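Local coordinates for protein GH18329p (Drosophila melanogaster, PDB 5YGB) that binds the N-terminal tail of Piwi through its extended Tudor domain and probably recruits Piwi proteins to the piRNA biogenesis machinery in the nuage, at residues A[61-66]-A[72-77]; A[91-96]-A[102-107]; A[31-36]-A[95-100]; A[11-14]-A[18-21]; A[152-157]-A[192-197]. The protein carries 1 engineered substitution. One frame throughout, in Å; residues are numbered along the deposited sequence.

Contact 1. Residues A[61-66]-A[72-77]; sequences VAAVFK and YRAEIV
Val61 and Ala74 grip each other through two backbone hydrogen bonds, the first of two such pairs in the antiparallel hairpin of strands 60-65 and 70-81, part of the five-stranded Tudor sheet. Val61 N reaches Ala74 O at 2.8 Å, an almost straight bond (172°) arriving nearly end-on to the carbonyl. Ala63 and Tyr72 form the second hydrogen-bonded pair, and Ala62 with Arg73 is the non-hydrogen-bonded pair between them, where Ala62 CA comes within 3.4 Å of Tyr72 O. The short strand axes run 116° apart, a strongly twisted pairing. On the face shared by Val61, Ala63, Tyr72 and Ala74, the valine spreads its branches. CG1 stands beside the backbone N (chi1 -61°) and meets Ile76 CD1 at 4.1 Å, the two side chains crossing at about a right angle; CG2 comes to 3.5 Å from Ala74 O and also packs on Ala74 CB. Farther along, Phe65 CB lies 4.3 Å from Tyr72 CD2. Leu93 of the next strand but one packs on Ala63 from this side. Arg73 points to the other face, beneath helix 25-41, and its guanidinium forms a salt bridge with Asp97 and donates to Phe116 O and Leu119 O. Tyr72 OH bonds to Asp68 OD2 in the hairpin turn.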
# COMPACT_ATOMS: atom_id res chain seq x y z
N VAL A 61 0.26 -3.13 -14.58
CA VAL A 61 0.23 -4.54 -14.95
C VAL A 61 -0.60 -5.35 -13.96
O VAL A 61 -1.09 -4.82 -12.95
CB VAL A 61 1.67 -5.13 -15.03
CG1 VAL A 61 2.49 -4.39 -16.08
CG2 VAL A 61 2.37 -5.04 -13.68
N ALA A 62 -0.78 -6.64 -14.26
CA ALA A 62 -1.35 -7.61 -13.34
C ALA A 62 -0.21 -8.48 -12.82
O ALA A 62 0.64 -8.89 -13.61
CB ALA A 62 -2.40 -8.47 -14.02
N ALA A 63 -0.18 -8.75 -11.52
CA ALA A 63 0.89 -9.59 -10.98
C ALA A 63 0.38 -10.49 -9.89
O ALA A 63 -0.46 -10.09 -9.06
CB ALA A 63 2.01 -8.71 -10.43
N VAL A 64 0.92 -11.71 -9.87
CA VAL A 64 0.56 -12.63 -8.81
C VAL A 64 1.59 -12.52 -7.69
O VAL A 64 2.80 -12.49 -7.94
CB VAL A 64 0.46 -14.10 -9.31
CG1 VAL A 64 1.77 -14.58 -9.93
CG2 VAL A 64 0.03 -15.03 -8.18
N PHE A 65 1.09 -12.41 -6.47
CA PHE A 65 1.95 -12.43 -5.30
C PHE A 65 1.88 -13.84 -4.73
O PHE A 65 0.84 -14.27 -4.23
CB PHE A 65 1.51 -11.38 -4.27
CG PHE A 65 2.46 -11.23 -3.12
CD1 PHE A 65 3.82 -11.41 -3.29
CD2 PHE A 65 1.98 -10.89 -1.86
CE1 PHE A 65 4.69 -11.27 -2.23
CE2 PHE A 65 2.85 -10.73 -0.79
CZ PHE A 65 4.21 -10.93 -0.98
N LYS A 66 2.99 -14.57 -4.82
CA LYS A 66 2.96 -16.01 -4.58
C LYS A 66 2.67 -16.35 -3.12
O LYS A 66 2.35 -17.50 -2.82
CB LYS A 66 4.27 -16.65 -5.03
CG LYS A 66 4.05 -17.82 -5.95
CD LYS A 66 3.96 -17.32 -7.39
CE LYS A 66 3.18 -18.29 -8.28
NZ LYS A 66 1.77 -18.47 -7.81
N TYR A 72 -3.04 -9.09 -8.53
CA TYR A 72 -3.20 -7.70 -8.12
C TYR A 72 -2.81 -6.73 -9.21
O TYR A 72 -1.96 -7.03 -10.06
CB TYR A 72 -2.33 -7.44 -6.88
CG TYR A 72 -2.83 -8.21 -5.67
CD1 TYR A 72 -3.93 -7.76 -4.95
CD2 TYR A 72 -2.22 -9.40 -5.27
CE1 TYR A 72 -4.41 -8.45 -3.85
CE2 TYR A 72 -2.69 -10.09 -4.16
CZ TYR A 72 -3.78 -9.61 -3.46
OH TYR A 72 -4.27 -10.29 -2.36
N ARG A 73 -3.41 -5.54 -9.17
CA ARG A 73 -2.94 -4.43 -10.01
C ARG A 73 -1.64 -3.87 -9.44
O ARG A 73 -1.52 -3.64 -8.23
CB ARG A 73 -4.00 -3.32 -10.09
CG ARG A 73 -5.35 -3.79 -10.65
CD ARG A 73 -6.27 -2.65 -11.01
NE ARG A 73 -6.64 -1.84 -9.85
CZ ARG A 73 -7.42 -0.77 -9.93
NH1 ARG A 73 -7.90 -0.38 -11.11
NH2 ARG A 73 -7.72 -0.07 -8.84
N ALA A 74 -0.68 -3.62 -10.32
CA ALA A 74 0.61 -3.14 -9.87
C ALA A 74 1.21 -2.16 -10.85
O ALA A 74 0.98 -2.24 -12.06
CB ALA A 74 1.56 -4.32 -9.63
N GLU A 75 2.00 -1.23 -10.33
CA GLU A 75 2.74 -0.24 -11.10
C GLU A 75 4.21 -0.62 -11.12
O GLU A 75 4.81 -0.87 -10.07
CB GLU A 75 2.52 1.15 -10.50
CG GLU A 75 3.37 2.26 -11.11
CD GLU A 75 3.26 3.56 -10.35
OE1 GLU A 75 2.50 3.65 -9.36
OE2 GLU A 75 3.95 4.52 -10.75
N ILE A 76 4.81 -0.68 -12.30
CA ILE A 76 6.25 -0.91 -12.38
C ILE A 76 6.99 0.36 -11.95
O ILE A 76 6.83 1.43 -12.55
CB ILE A 76 6.68 -1.32 -13.80
CG1 ILE A 76 5.97 -2.63 -14.20
CG2 ILE A 76 8.22 -1.46 -13.88
CD1 ILE A 76 6.40 -3.17 -15.56
N VAL A 77 7.77 0.25 -10.88
CA VAL A 77 8.51 1.43 -10.43
C VAL A 77 10.01 1.33 -10.72
O VAL A 77 10.71 2.34 -10.67
CB VAL A 77 8.27 1.73 -8.94
CG1 VAL A 77 6.78 2.02 -8.72
CG2 VAL A 77 8.72 0.58 -8.09

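Contact 2. Residues A[91-96]-A[102-107]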
# COMPACT_ATOMS: atom_id res chain seq x y z
N ILE A 91 11.65 -7.07 -11.56
CA ILE A 91 10.73 -5.94 -11.66
C ILE A 91 10.28 -5.50 -10.28
O ILE A 91 9.77 -6.31 -9.50
CB ILE A 91 9.49 -6.29 -12.51
CG1 ILE A 91 9.90 -6.97 -13.82
CG2 ILE A 91 8.60 -5.07 -12.74
CD1 ILE A 91 10.57 -6.05 -14.78
N ASP A 92 10.49 -4.23 -9.97
CA ASP A 92 10.02 -3.63 -8.72
C ASP A 92 8.58 -3.15 -8.93
O ASP A 92 8.34 -2.24 -9.73
CB ASP A 92 10.96 -2.48 -8.33
CG ASP A 92 10.71 -1.92 -6.95
OD1 ASP A 92 9.85 -2.46 -6.22
OD2 ASP A 92 11.42 -0.95 -6.58
N LEU A 93 7.64 -3.77 -8.22
CA LEU A 93 6.21 -3.47 -8.35
C LEU A 93 5.65 -2.77 -7.12
O LEU A 93 5.93 -3.19 -6.00
CB LEU A 93 5.41 -4.75 -8.58
CG LEU A 93 5.65 -5.49 -9.89
CD1 LEU A 93 4.77 -6.72 -9.92
CD2 LEU A 93 5.38 -4.60 -11.09
N TYR A 94 4.86 -1.73 -7.35
CA TYR A 94 4.08 -1.08 -6.30
C TYR A 94 2.62 -1.54 -6.47
O TYR A 94 2.03 -1.35 -7.53
CB TYR A 94 4.22 0.44 -6.39
CG TYR A 94 3.22 1.19 -5.54
CD1 TYR A 94 3.30 1.16 -4.16
CD2 TYR A 94 2.19 1.93 -6.13
CE1 TYR A 94 2.37 1.83 -3.38
CE2 TYR A 94 1.26 2.60 -5.35
CZ TYR A 94 1.36 2.54 -3.98
OH TYR A 94 0.42 3.19 -3.20
N PHE A 95 2.05 -2.16 -5.44
CA PHE A 95 0.70 -2.71 -5.53
C PHE A 95 -0.31 -1.60 -5.24
O PHE A 95 -0.56 -1.25 -4.09
CB PHE A 95 0.56 -3.93 -4.60
CG PHE A 95 1.30 -5.13 -5.12
CD1 PHE A 95 2.67 -5.24 -4.96
CD2 PHE A 95 0.64 -6.10 -5.84
CE1 PHE A 95 3.35 -6.33 -5.46
CE2 PHE A 95 1.32 -7.19 -6.35
CZ PHE A 95 2.68 -7.30 -6.16
N VAL A 96 -0.87 -1.03 -6.30
CA VAL A 96 -1.57 0.25 -6.24
C VAL A 96 -2.82 0.23 -5.36
O VAL A 96 -3.25 1.29 -4.90
CB VAL A 96 -1.95 0.75 -7.67
CG1 VAL A 96 -0.71 0.94 -8.53
CG2 VAL A 96 -2.94 -0.19 -8.35
N GLU A 102 7.05 -5.01 -3.95
CA GLU A 102 7.74 -6.29 -4.02
C GLU A 102 8.54 -6.38 -5.31
O GLU A 102 8.11 -5.89 -6.35
CB GLU A 102 6.76 -7.47 -3.99
CG GLU A 102 5.78 -7.47 -2.83
CD GLU A 102 6.38 -7.96 -1.53
OE1 GLU A 102 7.56 -8.40 -1.54
OE2 GLU A 102 5.69 -7.90 -0.49
N TYR A 103 9.71 -7.01 -5.25
CA TYR A 103 10.46 -7.37 -6.45
C TYR A 103 9.99 -8.72 -6.96
O TYR A 103 9.99 -9.69 -6.21
CB TYR A 103 11.95 -7.42 -6.16
CG TYR A 103 12.54 -6.13 -5.69
CD1 TYR A 103 12.96 -5.18 -6.59
CD2 TYR A 103 12.69 -5.87 -4.33
CE1 TYR A 103 13.52 -3.98 -6.16
CE2 TYR A 103 13.24 -4.69 -3.89
CZ TYR A 103 13.65 -3.75 -4.81
OH TYR A 103 14.20 -2.57 -4.36
N ILE A 104 9.60 -8.77 -8.23
CA ILE A 104 8.91 -9.92 -8.80
C ILE A 104 9.54 -10.30 -10.13
O ILE A 104 9.97 -9.43 -10.89
CB ILE A 104 7.39 -9.59 -9.01
CG1 ILE A 104 6.75 -9.20 -7.68
CG2 ILE A 104 6.64 -10.76 -9.62
CD1 ILE A 104 6.78 -10.31 -6.64
N SER A 105 9.61 -11.59 -10.41
CA SER A 105 10.01 -12.07 -11.73
C SER A 105 8.95 -11.76 -12.79
O SER A 105 7.76 -11.83 -12.51
CB SER A 105 10.26 -13.57 -11.69
OG SER A 105 10.26 -14.10 -13.00
N PRO A 106 9.39 -11.43 -14.01
CA PRO A 106 8.46 -11.21 -15.13
C PRO A 106 7.56 -12.42 -15.38
O PRO A 106 6.47 -12.26 -15.92
CB PRO A 106 9.39 -10.97 -16.32
CG PRO A 106 10.66 -10.53 -15.72
CD PRO A 106 10.79 -11.22 -14.41
N ALA A 107 8.01 -13.61 -15.00
CA ALA A 107 7.20 -14.81 -15.17
C ALA A 107 5.88 -14.70 -14.44
O ALA A 107 4.91 -15.39 -14.78
CB ALA A 107 7.96 -16.04 -14.70
O HOH W 1 14.15 -0.40 -7.01
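The ring of Tyr103 lies across the side chain of Asp92, with OD1 about 4.0 Å above one face and displaced toward the rim. Carboxylate and ring planes are 29° apart, and Asp92 CG comes to 3.6 Å from Tyr103 CE1. With CG anti to the backbone N (chi1 -171°), Asp92 extends alongside the ring toward its hydroxyl; a water donates to Asp92 OD2 and accepts a weak bond from Tyr103 OH. Were Asp92 shortened to an alanine, the water would lose its carboxylate acceptor and the Tyr103 ring is likely to be freer to turn. The Phe95 ring meets Glu102 differently: its CE1 touches Glu102 CG at 3.8 Å, the two side chains crossing at about a right angle. On the same face of the sheet as Glu102, Leu93 CD1 packs on Ile104 CG1 at 3.9 Å, and Ile91 CG1 reaches Pro106 CG; Ile109 closes over Ile91, Leu93 and Ile104. Four backbone bonds join the strands, among them Leu93 N to Glu102 O at 2.9 Å. Beyond them Ser105 OG accepts from Ala107 N in an ST turn. The whole is an antiparallel beta hairpin, strands 89-95 and 101-104, at the margin of the five-stranded sheet of the Tudor domain.

Contact 3. Residues A[31-36]-A[95-100]. Engineered in segment 31-36: Ala31 (natural residue Asp).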
# COMPACT_ATOMS: atom_id res chain seq x y z
N ALA A 31 -12.66 -5.93 -3.54
CA ALA A 31 -12.70 -7.35 -3.21
C ALA A 31 -13.22 -8.16 -4.39
O ALA A 31 -12.68 -9.24 -4.70
CB ALA A 31 -13.56 -7.58 -1.98
N SER A 32 -14.23 -7.64 -5.08
CA SER A 32 -14.76 -8.29 -6.27
C SER A 32 -13.71 -8.36 -7.38
O SER A 32 -13.59 -9.38 -8.06
CB SER A 32 -16.00 -7.56 -6.76
OG SER A 32 -17.04 -7.65 -5.80
N MET A 33 -12.95 -7.29 -7.54
CA MET A 33 -11.93 -7.24 -8.58
C MET A 33 -10.78 -8.20 -8.29
O MET A 33 -10.27 -8.86 -9.20
CB MET A 33 -11.40 -5.82 -8.73
CG MET A 33 -10.41 -5.68 -9.89
SD MET A 33 -9.63 -4.05 -9.96
CE MET A 33 -8.66 -4.11 -8.47
N VAL A 34 -10.36 -8.28 -7.03
CA VAL A 34 -9.31 -9.23 -6.70
C VAL A 34 -9.78 -10.65 -7.01
O VAL A 34 -9.05 -11.43 -7.62
CB VAL A 34 -8.86 -9.12 -5.23
CG1 VAL A 34 -7.84 -10.19 -4.91
CG2 VAL A 34 -8.27 -7.74 -4.97
N GLN A 35 -11.01 -10.99 -6.65
CA GLN A 35 -11.55 -12.30 -6.99
C GLN A 35 -11.57 -12.53 -8.50
O GLN A 35 -11.15 -13.59 -8.99
CB GLN A 35 -12.95 -12.46 -6.41
CG GLN A 35 -13.54 -13.85 -6.60
CD GLN A 35 -15.02 -13.90 -6.26
OE1 GLN A 35 -15.54 -13.03 -5.57
NE2 GLN A 35 -15.70 -14.94 -6.75
N GLU A 36 -12.04 -11.54 -9.25
CA GLU A 36 -12.18 -11.73 -10.69
C GLU A 36 -10.82 -11.80 -11.39
O GLU A 36 -10.62 -12.63 -12.28
CB GLU A 36 -13.02 -10.62 -11.32
CG GLU A 36 -13.19 -10.83 -12.80
CD GLU A 36 -14.04 -9.78 -13.49
OE1 GLU A 36 -14.52 -8.84 -12.81
OE2 GLU A 36 -14.21 -9.90 -14.72
N PHE A 95 2.05 -2.16 -5.44
CA PHE A 95 0.70 -2.71 -5.53
C PHE A 95 -0.31 -1.60 -5.24
O PHE A 95 -0.56 -1.25 -4.09
CB PHE A 95 0.56 -3.93 -4.60
CG PHE A 95 1.30 -5.13 -5.12
CD1 PHE A 95 2.67 -5.24 -4.96
CD2 PHE A 95 0.64 -6.10 -5.84
CE1 PHE A 95 3.35 -6.33 -5.46
CE2 PHE A 95 1.32 -7.19 -6.35
CZ PHE A 95 2.68 -7.30 -6.16
N VAL A 96 -0.87 -1.03 -6.30
CA VAL A 96 -1.57 0.25 -6.24
C VAL A 96 -2.82 0.23 -5.36
O VAL A 96 -3.25 1.29 -4.90
CB VAL A 96 -1.95 0.75 -7.67
CG1 VAL A 96 -0.71 0.94 -8.53
CG2 VAL A 96 -2.94 -0.19 -8.35
N ASP A 97 -3.41 -0.93 -5.13
CA ASP A 97 -4.62 -0.99 -4.32
C ASP A 97 -4.33 -1.26 -2.85
O ASP A 97 -5.23 -1.12 -2.03
CB ASP A 97 -5.58 -2.04 -4.87
CG ASP A 97 -6.10 -1.65 -6.22
OD1 ASP A 97 -6.48 -0.46 -6.39
OD2 ASP A 97 -6.12 -2.51 -7.13
N TYR A 98 -3.09 -1.63 -2.50
CA TYR A 98 -2.76 -2.04 -1.12
C TYR A 98 -1.61 -1.27 -0.50
O TYR A 98 -1.62 -1.00 0.71
CB TYR A 98 -2.46 -3.54 -1.09
CG TYR A 98 -3.70 -4.37 -1.28
CD1 TYR A 98 -4.22 -4.62 -2.55
CD2 TYR A 98 -4.37 -4.88 -0.18
CE1 TYR A 98 -5.38 -5.36 -2.71
CE2 TYR A 98 -5.51 -5.63 -0.34
CZ TYR A 98 -6.02 -5.86 -1.59
OH TYR A 98 -7.17 -6.60 -1.72
N GLY A 99 -0.60 -0.91 -1.29
CA GLY A 99 0.51 -0.13 -0.78
C GLY A 99 1.84 -0.87 -0.68
O GLY A 99 2.89 -0.23 -0.57
N ASP A 100 1.79 -2.19 -0.73
CA ASP A 100 3.01 -3.00 -0.68
C ASP A 100 3.89 -2.80 -1.91
O ASP A 100 3.41 -2.51 -3.00
CB ASP A 100 2.66 -4.48 -0.58
CG ASP A 100 1.72 -4.79 0.56
OD1 ASP A 100 2.21 -5.12 1.67
OD2 ASP A 100 0.49 -4.71 0.35
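The helical segment 31-36 and the irregular loop 95-100 approach no closer than 9.8 Å between CA atoms, those of Val34 and Asp97, so side chains alone make the contact. Met33 and Asp97 approach from opposite directions. The methionine leaves the helix with CG anti to its N (chi1 -175°), stays extended through chi2 and bends at chi3 (67°), which brings CE to 3.3 Å from Asp97 OD2. This is a methyl against a carboxylate oxygen; the acid finds its stronger partners in Arg73, which forms a salt bridge to OD1, and in Gln122 N. Arg73 also packs on Met33, so the methyl CE lies against both members of a buried ion pair whose arginine probably favours the ionised carboxylate. The loop 95-100 belongs to the Tudor core, an SH3-like barrel by family, where it links strands 89-95 and 101-104, and helix 25-41 packs on it as part of the extended Tudor domain. Next to the methionine, Val34 CG2 meets the hydroxyl end of Tyr98 at the ring edge, near the ring plane, 3.6 Å from OH. Leu30, one helical turn before Val34, packs against both Asp97 and Tyr98. The loop is a tight turn: Phe95 O accepts from both Tyr98 N, at 3.0 Å, and Gly99 N, at 2.8 Å.

Contact 4. Residues A[11-14]-A[18-21]; sequences AVAS and FWVQ
This is the closed end of a beta hairpin, strands 5-12 and 17-22, that opens the chain and supplies two neighbouring strands of the mixed five-stranded sheet that, in extended Tudor domains, forms the SN-like (OB-fold) lobe beside the Tudor core. Ala11 and Trp19 are an antiparallel hydrogen-bonded pair, with Trp19 N donating to Ala11 O at 2.9 Å. The same oxygen lies in the plane of the indole at its edge, 3.6 Å from Trp19 CE3, and touches Phe18 CB at 3.3 Å. Ala11 CB packs on Trp19 CE3 at 3.8 Å, and farther along the six-membered ring Ala13 CB reaches Trp19 CZ3 at 4.3 Å. The other face carries the non-hydrogen-bonded pair Val12 and Phe18, whose CA atoms are 4.3 Å apart. Val12 CG2 meets Phe18 CB at 4.0 Å, and the valine and phenylalanine side chains lie at a slant to each other. Phe18 CG sits between its own N and carbonyl carbon (chi1 61°), which sends the ring away from Val12 and brings CD1 to 3.7 Å from Ser14 O, near the ring plane. Ala13 and Ser14 both face Lys17, a classic beta bulge at which the chain turns a corner; Ser14 OG accepts from Thr16 N within the turn. The Phe18 ring packs on Cys126 and Leu128 of strand 124-128, on Val192 and Leu194 of strand 188-195 and on Phe150 of helix 144-154, while Trp19 rests against Glu125 and Ala11 against Asp100 in the loop between strands 89-95 and 101-104.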
# COMPACT_ATOMS: atom_id res chain seq x y z
N ALA A 11 -1.38 -1.58 4.48
CA ALA A 11 0.05 -1.88 4.53
C ALA A 11 0.72 -0.87 5.44
O ALA A 11 0.27 0.28 5.52
CB ALA A 11 0.67 -1.84 3.12
N VAL A 12 1.79 -1.29 6.10
CA VAL A 12 2.55 -0.43 7.00
C VAL A 12 4.04 -0.57 6.78
O VAL A 12 4.58 -1.68 6.77
CB VAL A 12 2.26 -0.78 8.47
CG1 VAL A 12 3.24 -0.06 9.40
CG2 VAL A 12 0.81 -0.46 8.86
N ALA A 13 4.71 0.56 6.59
CA ALA A 13 6.17 0.63 6.74
C ALA A 13 6.52 1.14 8.14
O ALA A 13 7.37 0.58 8.83
CB ALA A 13 6.78 1.51 5.69
N SER A 14 5.85 2.21 8.56
CA SER A 14 6.06 2.78 9.89
C SER A 14 4.86 3.65 10.24
O SER A 14 3.99 3.84 9.40
CB SER A 14 7.36 3.60 9.92
OG SER A 14 7.13 4.93 9.49
N PHE A 18 2.36 4.63 5.90
CA PHE A 18 1.45 3.50 5.79
C PHE A 18 0.39 3.83 4.75
O PHE A 18 0.34 4.95 4.24
CB PHE A 18 0.82 3.15 7.15
CG PHE A 18 0.00 4.26 7.78
CD1 PHE A 18 0.60 5.20 8.61
CD2 PHE A 18 -1.36 4.35 7.54
CE1 PHE A 18 -0.15 6.21 9.17
CE2 PHE A 18 -2.11 5.36 8.12
CZ PHE A 18 -1.50 6.28 8.94
N TRP A 19 -0.47 2.86 4.43
CA TRP A 19 -1.46 3.01 3.37
C TRP A 19 -2.84 2.68 3.88
O TRP A 19 -3.02 1.72 4.64
CB TRP A 19 -1.10 2.13 2.17
CG TRP A 19 0.12 2.59 1.40
CD1 TRP A 19 0.13 3.33 0.25
CD2 TRP A 19 1.49 2.35 1.74
NE1 TRP A 19 1.43 3.56 -0.15
CE2 TRP A 19 2.28 2.97 0.75
CE3 TRP A 19 2.13 1.67 2.78
CZ2 TRP A 19 3.68 2.93 0.77
CZ3 TRP A 19 3.53 1.63 2.81
CH2 TRP A 19 4.28 2.26 1.80
N VAL A 20 -3.82 3.46 3.46
CA VAL A 20 -5.21 3.20 3.81
C VAL A 20 -6.09 3.02 2.57
O VAL A 20 -5.80 3.56 1.48
CB VAL A 20 -5.82 4.31 4.70
CG1 VAL A 20 -4.98 4.51 5.95
CG2 VAL A 20 -5.94 5.61 3.94
N GLN A 21 -7.16 2.26 2.77
CA GLN A 21 -8.21 2.03 1.79
C GLN A 21 -9.51 2.54 2.37
O GLN A 21 -9.76 2.36 3.56
CB GLN A 21 -8.36 0.54 1.49
CG GLN A 21 -7.10 -0.15 0.96
CD GLN A 21 -7.21 -1.65 1.04
OE1 GLN A 21 -7.88 -2.19 1.92
NE2 GLN A 21 -6.55 -2.35 0.12

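Contact 5. Residues A[152-157]-A[192-197]; sequences ELTEVA and VELFDP
Leu153 in the last turn of helix 144-154 meets Asp196 through a water, at the place where this helix packs against strand 188-195 of the mixed five-stranded sheet in the extended Tudor domain. Its carbonyl O and Asp196 OD2 are 4.5 Å apart, both acceptors, and the water between them donates to each, 2.7 Å to Leu153 O and 2.8 Å to Asp196 OD2. The bridge thus supplies the hydrogens that neither oxygen could offer the other. Thr154, the next residue, makes the direct apolar touch: CG2 meets Leu194 CD1 at 4.2 Å, the two side chains crossing at a slant. Its chi1 of 60° sets OG1 between the backbone N and carbonyl carbon, where it bonds back to Phe150 O one turn earlier, and leaves the methyl beside N, directed at the strand. Ile205 of helix 205-211 packs on Leu153, Thr154 and Leu194, adding a third element to the contact. At Glu155 the helix ends, the backbone swinging to positive phi (41°). Its OE1 lies 6.7 Å from Asp196 OD2; Arg160, which forms a salt bridge with Glu155 OE1 and also a long, weak ion pair with Asp196 OD2, thus serves both acids and probably eases their like charges. On the strand side, the second oxygen of the aspartate, OD1, accepts from Ala198 N.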
# COMPACT_ATOMS: atom_id res chain seq x y z
N GLU A 152 -0.13 -3.54 15.35
CA GLU A 152 -1.12 -4.14 16.25
C GLU A 152 -2.37 -3.29 16.41
O GLU A 152 -3.49 -3.79 16.32
CB GLU A 152 -0.50 -4.38 17.63
CG GLU A 152 0.60 -5.44 17.67
CD GLU A 152 1.21 -5.59 19.05
OE1 GLU A 152 2.30 -5.02 19.30
OE2 GLU A 152 0.60 -6.28 19.90
N LEU A 153 -2.19 -1.99 16.66
CA LEU A 153 -3.33 -1.11 16.88
C LEU A 153 -4.18 -0.96 15.62
O LEU A 153 -5.40 -0.81 15.69
CB LEU A 153 -2.86 0.26 17.36
CG LEU A 153 -2.21 0.28 18.75
CD1 LEU A 153 -1.67 1.67 19.08
CD2 LEU A 153 -3.19 -0.19 19.82
N THR A 154 -3.53 -1.00 14.46
CA THR A 154 -4.27 -0.87 13.21
C THR A 154 -4.75 -2.22 12.68
O THR A 154 -5.58 -2.25 11.77
CB THR A 154 -3.42 -0.20 12.10
OG1 THR A 154 -2.25 -0.98 11.84
CG2 THR A 154 -3.03 1.22 12.50
N GLU A 155 -4.24 -3.31 13.25
CA GLU A 155 -4.42 -4.67 12.72
C GLU A 155 -4.29 -4.70 11.20
O GLU A 155 -5.17 -5.21 10.48
CB GLU A 155 -5.76 -5.26 13.16
CG GLU A 155 -5.69 -6.78 13.29
CD GLU A 155 -7.04 -7.44 13.49
OE1 GLU A 155 -8.01 -6.74 13.83
OE2 GLU A 155 -7.12 -8.68 13.31
N VAL A 156 -3.17 -4.16 10.73
CA VAL A 156 -2.91 -4.02 9.31
C VAL A 156 -3.20 -5.31 8.55
O VAL A 156 -2.83 -6.40 8.99
CB VAL A 156 -1.45 -3.56 9.07
CG1 VAL A 156 -0.46 -4.45 9.81
CG2 VAL A 156 -1.15 -3.53 7.57
N ALA A 157 -3.91 -5.15 7.43
CA ALA A 157 -4.21 -6.20 6.45
C ALA A 157 -5.27 -7.20 6.90
O ALA A 157 -5.55 -8.17 6.18
CB ALA A 157 -2.92 -6.94 6.04
N VAL A 192 -2.93 12.00 9.07
CA VAL A 192 -4.23 11.62 9.58
C VAL A 192 -4.24 11.35 11.08
O VAL A 192 -3.22 10.99 11.67
CB VAL A 192 -4.79 10.35 8.87
CG1 VAL A 192 -5.03 10.64 7.39
CG2 VAL A 192 -3.86 9.14 9.05
N GLU A 193 -5.42 11.55 11.66
CA GLU A 193 -5.77 10.98 12.95
C GLU A 193 -6.45 9.64 12.70
O GLU A 193 -7.19 9.49 11.73
CB GLU A 193 -6.73 11.89 13.71
CG GLU A 193 -6.14 13.22 14.09
CD GLU A 193 -7.01 13.98 15.07
OE1 GLU A 193 -8.19 13.60 15.26
OE2 GLU A 193 -6.51 14.97 15.66
N LEU A 194 -6.22 8.67 13.56
CA LEU A 194 -6.85 7.37 13.44
C LEU A 194 -7.43 6.97 14.76
O LEU A 194 -6.77 7.12 15.79
CB LEU A 194 -5.86 6.28 13.02
CG LEU A 194 -5.20 6.27 11.65
CD1 LEU A 194 -4.23 5.11 11.57
CD2 LEU A 194 -6.27 6.17 10.57
N PHE A 195 -8.63 6.43 14.75
CA PHE A 195 -9.05 5.74 15.95
C PHE A 195 -9.91 4.55 15.64
O PHE A 195 -10.52 4.44 14.58
CB PHE A 195 -9.74 6.69 16.92
CG PHE A 195 -11.08 7.15 16.48
CD1 PHE A 195 -12.22 6.44 16.82
CD2 PHE A 195 -11.22 8.35 15.79
CE1 PHE A 195 -13.47 6.89 16.44
CE2 PHE A 195 -12.46 8.81 15.41
CZ PHE A 195 -13.59 8.08 15.74
N ASP A 196 -9.91 3.63 16.59
CA ASP A 196 -10.61 2.37 16.47
C ASP A 196 -11.95 2.51 17.19
O ASP A 196 -11.99 2.64 18.40
CB ASP A 196 -9.76 1.25 17.08
CG ASP A 196 -10.37 -0.11 16.91
OD1 ASP A 196 -11.57 -0.21 16.56
OD2 ASP A 196 -9.64 -1.10 17.14
N PRO A 197 -13.06 2.47 16.44
CA PRO A 197 -14.38 2.67 17.05
C PRO A 197 -14.87 1.50 17.90
O PRO A 197 -15.85 1.65 18.63
CB PRO A 197 -15.30 2.86 15.84
CG PRO A 197 -14.62 2.11 14.74
CD PRO A 197 -13.14 2.32 14.97
O HOH W 2 -6.97 -0.99 17.89

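From the N terminus, contact 4 closes first, a short hairpin loop between 11-14 and 18-21. Helix 25-41 follows and opens contact 3, whose long loop returns at 95-100 and encloses contact 1, the local hairpin of 61-66 and 72-77. Contact 2 starts on the segment with which contact 3 closes, sharing Phe95 and Val96, and closes the next hairpin; Glu75 N to Tyr94 O and Val77 N to Asp92 O join it to contact 1 in one sheet. Gln21 NE2 to Asp97 O ties contact 4 to contact 3, linking the two sheets. Contact 5 closes last, tying helix 144-154 to strand 188-195 across the chain's centre from contacts 1 and 2, and meets contact 4 where Phe18 packs on Val192 and Leu194.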